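Cysteine desulfurase (Stenotrophomonas maltophilia, PDB 6WCI) probably removes sulfur from L-cysteine with the help of pyridoxal 5'-phosphate, giving L-alanine and passing the sulfur to a carrier. Local coordinates at residues 100-114 against 230-243. Residues are numbered along the deposited sequence; the frame is centred on the assembly and turned at random.
Sequences FLNVRPSDLVLCSGT and VDVAAIGCDFYAIT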
loop_
_atom_site.group_PDB
_atom_site.type_symbol
_atom_site.label_atom_id
_atom_site.label_comp_id
_atom_site.label_asym_id
_atom_site.label_seq_id
_atom_site.Cartn_x
_atom_site.Cartn_y
_atom_site.Cartn_z
ATOM N N PHE B 100 -15.481 -3.353 14.147
ATOM C CA PHE B 100 -16.181 -3.937 13.008
ATOM C C PHE B 100 -16.015 -5.454 12.958
ATOM O O PHE B 100 -16.972 -6.185 12.683
ATOM C CB PHE B 100 -15.639 -3.279 11.740
ATOM C CG PHE B 100 -16.314 -3.704 10.486
ATOM C CD1 PHE B 100 -17.626 -3.345 10.235
ATOM C CD2 PHE B 100 -15.619 -4.418 9.524
ATOM C CE1 PHE B 100 -18.238 -3.715 9.063
ATOM C CE2 PHE B 100 -16.241 -4.794 8.350
ATOM C CZ PHE B 100 -17.535 -4.435 8.121
ATOM N N LEU B 101 -14.811 -5.942 13.228
ATOM C CA LEU B 101 -14.490 -7.364 13.200
ATOM C C LEU B 101 -14.624 -8.035 14.557
ATOM O O LEU B 101 -14.463 -9.254 14.642
ATOM C CB LEU B 101 -13.065 -7.560 12.677
ATOM C CG LEU B 101 -12.734 -6.780 11.410
ATOM C CD1 LEU B 101 -11.230 -6.748 11.209
ATOM C CD2 LEU B 101 -13.430 -7.409 10.223
ATOM N N ASN B 102 -14.912 -7.264 15.610
ATOM C CA ASN B 102 -14.984 -7.750 16.993
ATOM C C ASN B 102 -13.662 -8.385 17.435
ATOM O O ASN B 102 -13.634 -9.471 18.018
ATOM C CB ASN B 102 -16.148 -8.724 17.194
ATOM C CG ASN B 102 -16.499 -8.908 18.659
ATOM O OD1 ASN B 102 -16.469 -7.956 19.436
ATOM N ND2 ASN B 102 -16.819 -10.136 19.045
ATOM N N VAL B 103 -12.557 -7.689 17.160
ATOM C CA VAL B 103 -11.224 -8.124 17.563
ATOM C C VAL B 103 -10.526 -6.977 18.281
ATOM O O VAL B 103 -10.959 -5.826 18.235
ATOM C CB VAL B 103 -10.361 -8.595 16.375
ATOM C CG1 VAL B 103 -11.069 -9.685 15.591
ATOM C CG2 VAL B 103 -9.987 -7.411 15.484
ATOM N N ARG B 104 -9.421 -7.304 18.937
ATOM C CA ARG B 104 -8.674 -6.219 19.558
ATOM C C ARG B 104 -7.805 -5.527 18.515
ATOM O O ARG B 104 -7.245 -6.185 17.631
ATOM C CB ARG B 104 -7.812 -6.735 20.711
ATOM C CG ARG B 104 -8.627 -7.391 21.815
ATOM C CD ARG B 104 -7.782 -7.708 23.024
ATOM N NE ARG B 104 -7.070 -6.530 23.511
ATOM C CZ ARG B 104 -6.492 -6.450 24.708
ATOM N NH1 ARG B 104 -5.862 -5.335 25.070
ATOM N NH2 ARG B 104 -6.555 -7.477 25.548
ATOM N N PRO B 105 -7.707 -4.195 18.570
ATOM C CA PRO B 105 -6.900 -3.489 17.566
ATOM C C PRO B 105 -5.424 -3.835 17.650
ATOM O O PRO B 105 -4.721 -3.772 16.633
ATOM C CB PRO B 105 -7.174 -2.013 17.874
ATOM C CG PRO B 105 -7.649 -1.986 19.290
ATOM C CD PRO B 105 -8.344 -3.282 19.534
ATOM N N SER B 106 -4.941 -4.226 18.829
ATOM C CA SER B 106 -3.548 -4.636 18.987
ATOM C C SER B 106 -3.201 -5.867 18.158
ATOM O O SER B 106 -2.021 -6.094 17.867
ATOM C CB SER B 106 -3.261 -4.908 20.466
ATOM O OG SER B 106 -1.907 -4.660 20.778
ATOM N N ASP B 107 -4.194 -6.676 17.786
ATOM C CA ASP B 107 -3.981 -7.874 16.990
ATOM C C ASP B 107 -4.348 -7.682 15.526
ATOM O O ASP B 107 -4.491 -8.671 14.798
ATOM C CB ASP B 107 -4.784 -9.045 17.562
ATOM C CG ASP B 107 -4.513 -9.287 19.038
ATOM O OD1 ASP B 107 -3.428 -8.889 19.532
ATOM O OD2 ASP B 107 -5.388 -9.884 19.702
ATOM N N LEU B 108 -4.510 -6.443 15.080
ATOM C CA LEU B 108 -4.971 -6.142 13.730
ATOM C C LEU B 108 -3.869 -5.391 12.995
ATOM O O LEU B 108 -3.556 -4.240 13.333
ATOM C CB LEU B 108 -6.263 -5.327 13.775
ATOM C CG LEU B 108 -7.054 -5.153 12.487
ATOM C CD1 LEU B 108 -7.557 -6.506 11.971
ATOM C CD2 LEU B 108 -8.209 -4.195 12.731
ATOM N N VAL B 109 -3.293 -6.037 11.991
ATOM C CA VAL B 109 -2.225 -5.458 11.189
ATOM C C VAL B 109 -2.839 -4.821 9.952
ATOM O O VAL B 109 -3.558 -5.485 9.200
ATOM C CB VAL B 109 -1.195 -6.532 10.802
ATOM C CG1 VAL B 109 -0.072 -5.923 9.971
ATOM C CG2 VAL B 109 -0.641 -7.224 12.056
ATOM N N LEU B 110 -2.554 -3.534 9.737
ATOM C CA LEU B 110 -3.070 -2.798 8.588
ATOM C C LEU B 110 -2.091 -2.922 7.425
ATOM O O LEU B 110 -0.881 -2.777 7.615
ATOM C CB LEU B 110 -3.288 -1.326 8.952
ATOM C CG LEU B 110 -4.167 -1.050 10.183
ATOM C CD1 LEU B 110 -4.225 0.422 10.524
ATOM C CD2 LEU B 110 -5.585 -1.588 9.959
ATOM N N CYS B 111 -2.611 -3.202 6.228
ATOM C CA CYS B 111 -1.769 -3.397 5.051
ATOM C C CYS B 111 -2.567 -3.010 3.799
ATOM O O CYS B 111 -3.678 -2.486 3.889
ATOM C CB CYS B 111 -1.254 -4.837 5.014
ATOM S SG CYS B 111 -2.592 -6.053 5.069
ATOM N N SER B 112 -1.996 -3.264 2.622
ATOM C CA SER B 112 -2.505 -2.690 1.383
ATOM C C SER B 112 -3.624 -3.503 0.741
ATOM O O SER B 112 -4.083 -3.129 -0.340
ATOM C CB SER B 112 -1.365 -2.514 0.374
ATOM O OG SER B 112 -0.776 -3.759 0.069
ATOM N N GLY B 113 -4.068 -4.577 1.375
ATOM C CA GLY B 113 -5.133 -5.413 0.847
ATOM C C GLY B 113 -5.019 -6.833 1.366
ATOM O O GLY B 113 -4.079 -7.199 2.075
ATOM N N THR B 114 -6.014 -7.644 1.002
ATOM C CA THR B 114 -5.983 -9.059 1.359
ATOM C C THR B 114 -4.712 -9.720 0.859
ATOM O O THR B 114 -4.098 -10.528 1.570
ATOM C CB THR B 114 -7.202 -9.773 0.776
ATOM O OG1 THR B 114 -8.346 -9.528 1.603
ATOM C CG2 THR B 114 -6.958 -11.284 0.670
ATOM N N VAL B 230 -19.367 -10.264 10.460
ATOM C CA VAL B 230 -18.350 -11.239 10.812
ATOM C C VAL B 230 -17.816 -10.878 12.188
ATOM O O VAL B 230 -17.287 -9.776 12.392
ATOM C CB VAL B 230 -17.219 -11.313 9.774
ATOM C CG1 VAL B 230 -16.255 -12.432 10.145
ATOM C CG2 VAL B 230 -17.786 -11.558 8.385
ATOM N N ASP B 231 -18.006 -11.790 13.136
ATOM C CA ASP B 231 -17.312 -11.791 14.420
ATOM C C ASP B 231 -16.071 -12.645 14.215
ATOM O O ASP B 231 -16.108 -13.871 14.345
ATOM C CB ASP B 231 -18.228 -12.338 15.511
ATOM C CG ASP B 231 -17.554 -12.423 16.872
ATOM O OD1 ASP B 231 -16.315 -12.299 16.958
ATOM O OD2 ASP B 231 -18.279 -12.621 17.872
ATOM N N VAL B 232 -14.951 -11.992 13.881
ATOM C CA VAL B 232 -13.748 -12.743 13.526
ATOM C C VAL B 232 -13.287 -13.608 14.698
ATOM O O VAL B 232 -12.843 -14.746 14.511
ATOM C CB VAL B 232 -12.628 -11.798 13.049
ATOM C CG1 VAL B 232 -11.336 -12.562 12.873
ATOM C CG2 VAL B 232 -13.009 -11.123 11.741
ATOM N N ALA B 233 -13.385 -13.082 15.923
ATOM C CA ALA B 233 -12.860 -13.807 17.077
ATOM C C ALA B 233 -13.637 -15.088 17.322
ATOM O O ALA B 233 -13.055 -16.106 17.712
ATOM C CB ALA B 233 -12.888 -12.924 18.322
ATOM N N ALA B 234 -14.951 -15.057 17.098
ATOM C CA ALA B 234 -15.780 -16.237 17.303
ATOM C C ALA B 234 -15.572 -17.291 16.229
ATOM O O ALA B 234 -16.092 -18.404 16.369
ATOM C CB ALA B 234 -17.257 -15.839 17.360
ATOM N N ILE B 235 -14.848 -16.973 15.158
ATOM C CA ILE B 235 -14.588 -17.989 14.147
ATOM C C ILE B 235 -13.609 -19.027 14.683
ATOM O O ILE B 235 -13.738 -20.220 14.401
ATOM C CB ILE B 235 -14.080 -17.341 12.845
ATOM C CG1 ILE B 235 -15.133 -16.384 12.275
ATOM C CG2 ILE B 235 -13.760 -18.406 11.810
ATOM C CD1 ILE B 235 -14.763 -15.806 10.922
ATOM N N GLY B 236 -12.633 -18.597 15.478
ATOM C CA GLY B 236 -11.643 -19.523 15.987
ATOM C C GLY B 236 -10.566 -19.880 14.990
ATOM O O GLY B 236 -9.980 -20.963 15.084
ATOM N N CYS B 237 -10.301 -19.009 14.023
ATOM C CA CYS B 237 -9.237 -19.228 13.058
ATOM C C CYS B 237 -7.924 -18.670 13.605
ATOM O O CYS B 237 -7.901 -17.970 14.619
ATOM C CB CYS B 237 -9.590 -18.580 11.718
ATOM S SG CYS B 237 -9.912 -16.779 11.786
ATOM N N ASP B 238 -6.817 -18.999 12.930
ATOM C CA ASP B 238 -5.515 -18.445 13.307
ATOM C C ASP B 238 -5.200 -17.111 12.630
ATOM O O ASP B 238 -4.447 -16.303 13.192
ATOM C CB ASP B 238 -4.404 -19.443 12.977
ATOM C CG ASP B 238 -4.569 -20.749 13.720
ATOM O OD1 ASP B 238 -4.261 -20.776 14.932
ATOM O OD2 ASP B 238 -5.050 -21.729 13.096
ATOM N N PHE B 239 -5.731 -16.878 11.431
ATOM C CA PHE B 239 -5.450 -15.690 10.630
ATOM C C PHE B 239 -6.673 -15.385 9.781
ATOM O O PHE B 239 -7.211 -16.293 9.159
ATOM C CB PHE B 239 -4.280 -15.894 9.664
ATOM C CG PHE B 239 -2.971 -16.220 10.322
ATOM C CD1 PHE B 239 -2.110 -15.205 10.727
ATOM C CD2 PHE B 239 -2.575 -17.531 10.483
ATOM C CE1 PHE B 239 -0.888 -15.509 11.318
ATOM C CE2 PHE B 239 -1.359 -17.843 11.067
ATOM C CZ PHE B 239 -0.511 -16.827 11.486
ATOM N N TYR B 240 -7.045 -14.100 9.684
ATOM C CA TYR B 240 -8.195 -13.664 8.896
ATOM C C TYR B 240 -7.833 -12.387 8.143
ATOM O O TYR B 240 -7.370 -11.417 8.754
ATOM C CB TYR B 240 -9.410 -13.441 9.805
ATOM C CG TYR B 240 -10.750 -13.294 9.103
ATOM C CD1 TYR B 240 -11.158 -12.076 8.580
ATOM C CD2 TYR B 240 -11.617 -14.375 8.997
ATOM C CE1 TYR B 240 -12.410 -11.945 7.952
ATOM C CE2 TYR B 240 -12.854 -14.254 8.379
ATOM C CZ TYR B 240 -13.244 -13.046 7.857
ATOM O OH TYR B 240 -14.481 -12.950 7.242
ATOM N N ALA B 241 -8.021 -12.396 6.821
ATOM C CA ALA B 241 -7.590 -11.319 5.932
ATOM C C ALA B 241 -8.785 -10.636 5.267
ATOM O O ALA B 241 -9.685 -11.307 4.760
ATOM C CB ALA B 241 -6.657 -11.871 4.851
ATOM N N ILE B 242 -8.779 -9.300 5.230
ATOM C CA ILE B 242 -9.830 -8.532 4.566
ATOM C C ILE B 242 -9.187 -7.481 3.672
ATOM O O ILE B 242 -7.994 -7.190 3.775
ATOM C CB ILE B 242 -10.798 -7.857 5.562
ATOM C CG1 ILE B 242 -10.033 -6.886 6.456
ATOM C CG2 ILE B 242 -11.531 -8.903 6.394
ATOM C CD1 ILE B 242 -10.913 -5.965 7.287
ATOM N N THR B 243 -9.992 -6.907 2.778
ATOM C CA THR B 243 -9.472 -5.887 1.883
ATOM C C THR B 243 -10.425 -4.698 1.822
ATOM O O THR B 243 -11.648 -4.853 1.774
ATOM C CB THR B 243 -9.156 -6.474 0.486
ATOM O OG1 THR B 243 -8.289 -5.579 -0.225
ATOM C CG2 THR B 243 -10.410 -6.735 -0.326
HETATM O O HOH W 1 -18.639 -7.489 10.786
#
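N102 and D231 meet at the surface, with amide and carboxylate planes 74° apart. N102 ND2 gives a hydrogen bond to D231 OD1 at 3.0 Å, with OD1 close to the amide plane. The amide nitrogen comes to OD1 from above the carboxylate plane. A234 N reaches the same oxygen from the opposite face, so D231 caps the short, weakly bonded helix at about 232-235 while holding N102. With chi1 at 178° the D231 carboxylate swings away from its own N and lies beside the carbonyl carbon. N102 itself closes helix 81-101 in a Schellman motif. Beside this pair, V232 N donates to L101 O at 2.9 Å.

Deeper in, L101 CB lies alongside V232 CG2 at 3.7 Å, the two side chains pointing the same way. L101 CD1 meets I242 CD1 tip to tip at 4.0 Å. V103 CG1 rests against V232 CB.

At the other end T243 OG1 accepts a weak bond from T114 N at 3.3 Å, at the start of helix 114-126. T114 OG1 is hydrogen-bonded to S222. T243 OG1 also bonds phosphate oxygen OP1 of the modified lysine at position 246. In this class-V cofactor site, one hydroxyl thus links the phosphate to a helix N-terminus, whose dipole may help stabilise its negative charge.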